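Local coordinates for protein beta-lactamase (Sphaerobacter thermophilus, PDB 4EWF) that probably hydrolyses beta-lactams to substituted beta-amino acids, as a class A, serine-type beta-lactamase, at residues A[129-132]-A[133-136]; A[167-170]-A[171-174]. All blocks are in the same frame, centred on the assembly; numbering follows the deposited sequence.

Contact 1: residues A[129-132]-A[133-136]; sequences AVND and VIAS
Ile134 sends CG1 beside its own backbone N (chi1 -69°) and then runs out extended (chi2 166°), which carries CD1 back along helix 127-136 to the side chains of Val130 and Asn131. There CD1 lies 4.2 Å from Val130 CG1, an ordinary apolar contact one turn apart, and 3.8 Å from Asn131 OD1, the Asn131 and Ile134 side chains running alongside each other in the same direction. On the way CG1 of Ile134 passes 3.4 Å from Val130 O, the carbonyl that also accepts Ile134 N at 3.0 Å with the donor in the carbonyl plane. Val133 places CG2 in the same manner, 3.5 Å from Ala129 O. The four backbone bonds, from Val133 N to Ala129 O through Ser136 N to Asp132 O, are those of a regular alpha-helix. In the last turn of the helix, Ser136 OG donates to Val133 O at 2.8 Å and is also hydrogen-bonded to Arg64 of helix 55-67. Asn131 ND2 is tied to Leu144 O, while Val133 packs on Ile60 and Arg64 of that same neighbouring helix. The chemistry is thus divided by face: aliphatic carbons of Val130, Val133 and Ile134 fill the buried side, the carboxylate of Asp132 stays on the exposed side, and the hydroxyl and amide groups at the flanks link the helix to its neighbours.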
loop_
_atom_site.group_PDB
_atom_site.type_symbol
_atom_site.label_atom_id
_atom_site.label_comp_id
_atom_site.label_asym_id
_atom_site.label_seq_id
_atom_site.Cartn_x
_atom_site.Cartn_y
_atom_site.Cartn_z
ATOM N N ALA A 129 -1.524 -12.134 14.203
ATOM C CA ALA A 129 -2.814 -11.747 13.637
ATOM C C ALA A 129 -2.643 -11.133 12.245
ATOM O O ALA A 129 -3.475 -11.335 11.367
ATOM C CB ALA A 129 -3.555 -10.792 14.571
ATOM N N VAL A 130 -1.560 -10.396 12.030
ATOM C CA VAL A 130 -1.332 -9.802 10.712
ATOM C C VAL A 130 -0.933 -10.896 9.704
ATOM O O VAL A 130 -1.452 -10.959 8.590
ATOM C CB VAL A 130 -0.262 -8.699 10.766
ATOM C CG1 VAL A 130 -0.062 -8.073 9.390
ATOM C CG2 VAL A 130 -0.664 -7.623 11.785
ATOM N N ASN A 131 -0.047 -11.788 10.116
ATOM C CA ASN A 131 0.326 -12.912 9.258
ATOM C C ASN A 131 -0.833 -13.879 8.989
ATOM O O ASN A 131 -0.928 -14.452 7.898
ATOM C CB ASN A 131 1.571 -13.614 9.803
ATOM C CG ASN A 131 2.834 -12.754 9.624
ATOM O OD1 ASN A 131 3.169 -12.363 8.513
ATOM N ND2 ASN A 131 3.499 -12.428 10.722
ATOM N N ASP A 132 -1.729 -14.029 9.962
ATOM C CA ASP A 132 -2.962 -14.775 9.725
ATOM C C ASP A 132 -3.779 -14.114 8.612
ATOM O O ASP A 132 -4.328 -14.800 7.748
ATOM C CB ASP A 132 -3.795 -14.907 11.008
ATOM C CG ASP A 132 -3.153 -15.841 12.034
ATOM O OD1 ASP A 132 -2.270 -16.638 11.646
ATOM O OD2 ASP A 132 -3.533 -15.787 13.229
ATOM N N VAL A 133 -3.857 -12.786 8.614
ATOM C CA VAL A 133 -4.576 -12.089 7.540
ATOM C C VAL A 133 -3.936 -12.387 6.193
ATOM O O VAL A 133 -4.605 -12.744 5.206
ATOM C CB VAL A 133 -4.572 -10.564 7.737
ATOM C CG1 VAL A 133 -4.902 -9.853 6.424
ATOM C CG2 VAL A 133 -5.547 -10.165 8.841
ATOM N N ILE A 134 -2.622 -12.233 6.160
ATOM C CA ILE A 134 -1.867 -12.400 4.933
ATOM C C ILE A 134 -2.098 -13.805 4.365
ATOM O O ILE A 134 -2.340 -13.958 3.170
ATOM C CB ILE A 134 -0.365 -12.119 5.180
ATOM C CG1 ILE A 134 -0.160 -10.629 5.458
ATOM C CG2 ILE A 134 0.480 -12.557 3.975
ATOM C CD1 ILE A 134 1.200 -10.311 6.037
ATOM N N ALA A 135 -2.061 -14.820 5.230
ATOM C CA ALA A 135 -2.237 -16.199 4.781
ATOM C C ALA A 135 -3.668 -16.434 4.297
ATOM O O ALA A 135 -3.893 -17.119 3.291
ATOM C CB ALA A 135 -1.892 -17.193 5.923
ATOM N N SER A 136 -4.631 -15.880 5.030
ATOM C CA SER A 136 -6.046 -16.059 4.700
ATOM C C SER A 136 -6.380 -15.374 3.374
ATOM O O SER A 136 -7.381 -15.695 2.742
ATOM C CB SER A 136 -6.946 -15.488 5.800
ATOM O OG SER A 136 -6.984 -14.073 5.687
#

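Contact 2: residues A[167-170]-A[171-174]; sequences YALA and VQAL
Val171 N and Tyr167 O join successive turns within alpha-helix 164-175, which lies against the central beta-sheet of the beta-lactamase fold. Val171 N donates to Tyr167 O at 3.2 Å, and bonds of the same i to i+4 kind follow up to Leu174 N and Ala170 O. The packed part, Tyr167, Val171 and Leu174 with the three alanines Ala168, Ala170 and Ala173, is buried against the sheet and helix 182-192. Val171 turns CG2 beside its backbone N, leaving that methyl 3.5 Å from Tyr167 O, and Leu174 brings CG to 3.7 Å from Ala170 O. Val171 rests on Val227 and Phe229 of strand 223-232, and Tyr167 leans on Val227 too. Leu174 fits among Met188, Leu189 and Leu192 of helix 182-192, while Ala168 and Gln172 touch Thr31 and Val33 of strand 27-33. Leu169 and Gln172 make the looser side, partly open to solvent, where the two side chains pass at a slant and meet at little more than one point. Gln172 CG stands beside its own backbone N (chi1 -71°), which brings the chain past the outer end of the Ala168 carbonyl, with Gln172 CG 3.4 Å from Ala168 O. Beyond that, the amide oxygen Gln172 OE1 approaches Leu169 CD2 at 3.8 Å.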
loop_
_atom_site.group_PDB
_atom_site.type_symbol
_atom_site.label_atom_id
_atom_site.label_comp_id
_atom_site.label_asym_id
_atom_site.label_seq_id
_atom_site.Cartn_x
_atom_site.Cartn_y
_atom_site.Cartn_z
ATOM N N TYR A 167 0.197 -8.266 -3.209
ATOM C CA TYR A 167 -0.431 -7.002 -2.831
ATOM C C TYR A 167 -1.611 -6.636 -3.725
ATOM O O TYR A 167 -2.535 -5.946 -3.292
ATOM C CB TYR A 167 0.617 -5.878 -2.657
ATOM C CG TYR A 167 1.148 -5.964 -1.246
ATOM C CD1 TYR A 167 0.640 -5.144 -0.256
ATOM C CD2 TYR A 167 2.068 -6.951 -0.883
ATOM C CE1 TYR A 167 1.066 -5.242 1.055
ATOM C CE2 TYR A 167 2.502 -7.072 0.445
ATOM C CZ TYR A 167 1.984 -6.206 1.408
ATOM O OH TYR A 167 2.386 -6.277 2.726
ATOM N N ALA A 168 -1.615 -7.147 -4.953
ATOM C CA ALA A 168 -2.794 -6.997 -5.789
ATOM C C ALA A 168 -3.952 -7.823 -5.196
ATOM O O ALA A 168 -5.088 -7.352 -5.141
ATOM C CB ALA A 168 -2.497 -7.391 -7.241
ATOM N N LEU A 169 -3.667 -9.035 -4.716
ATOM C CA LEU A 169 -4.719 -9.825 -4.065
ATOM C C LEU A 169 -5.302 -9.061 -2.882
ATOM O O LEU A 169 -6.509 -9.097 -2.639
ATOM C CB LEU A 169 -4.196 -11.177 -3.568
ATOM C CG LEU A 169 -3.690 -12.154 -4.618
ATOM C CD1 LEU A 169 -3.038 -13.366 -3.945
ATOM C CD2 LEU A 169 -4.840 -12.577 -5.558
ATOM N N ALA A 170 -4.441 -8.381 -2.137
ATOM C CA ALA A 170 -4.888 -7.656 -0.949
ATOM C C ALA A 170 -5.888 -6.573 -1.319
ATOM O O ALA A 170 -6.935 -6.438 -0.687
ATOM C CB ALA A 170 -3.690 -7.044 -0.198
ATOM N N VAL A 171 -5.554 -5.781 -2.329
ATOM C CA VAL A 171 -6.459 -4.721 -2.771
ATOM C C VAL A 171 -7.746 -5.318 -3.329
ATOM O O VAL A 171 -8.831 -4.800 -3.081
ATOM C CB VAL A 171 -5.798 -3.808 -3.843
ATOM C CG1 VAL A 171 -6.791 -2.769 -4.373
ATOM C CG2 VAL A 171 -4.553 -3.129 -3.278
ATOM N N GLN A 172 -7.640 -6.410 -4.084
ATOM C CA GLN A 172 -8.854 -7.025 -4.622
ATOM C C GLN A 172 -9.775 -7.493 -3.511
ATOM O O GLN A 172 -11.002 -7.370 -3.615
ATOM C CB GLN A 172 -8.537 -8.192 -5.567
ATOM C CG GLN A 172 -7.938 -7.765 -6.896
ATOM C CD GLN A 172 -7.574 -8.962 -7.758
ATOM O OE1 GLN A 172 -6.741 -9.784 -7.379
ATOM N NE2 GLN A 172 -8.213 -9.072 -8.908
ATOM N N ALA A 173 -9.190 -8.023 -2.442
ATOM C CA ALA A 173 -9.998 -8.495 -1.329
ATOM C C ALA A 173 -10.791 -7.333 -0.716
ATOM O O ALA A 173 -11.960 -7.491 -0.374
ATOM C CB ALA A 173 -9.123 -9.184 -0.272
ATOM N N LEU A 174 -10.156 -6.170 -0.583
ATOM C CA LEU A 174 -10.863 -5.005 -0.044
ATOM C C LEU A 174 -12.002 -4.598 -0.973
ATOM O O LEU A 174 -13.118 -4.361 -0.526
ATOM C CB LEU A 174 -9.913 -3.824 0.168
ATOM C CG LEU A 174 -8.889 -3.968 1.304
ATOM C CD1 LEU A 174 -7.850 -2.855 1.250
ATOM C CD2 LEU A 174 -9.582 -3.971 2.665
#

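Along the chain, contact 1 closes before contact 2 opens, and the two neither nest nor cross. Each joins consecutive turns of one helix, 127-136 or 164-175, and so closes no loop of its own. The first helix belongs to the helical part of the fold and leans on helix 55-67. The second lies against strands 27-33 and 223-232 and helix 182-192. Their centres are 13 Å apart and their nearest atoms about 5 Å, without touching. The loop after helix 127-136 mediates between them: Met139 and Ser142 are touched by Ile134 from contact 1 and by Tyr167 from contact 2.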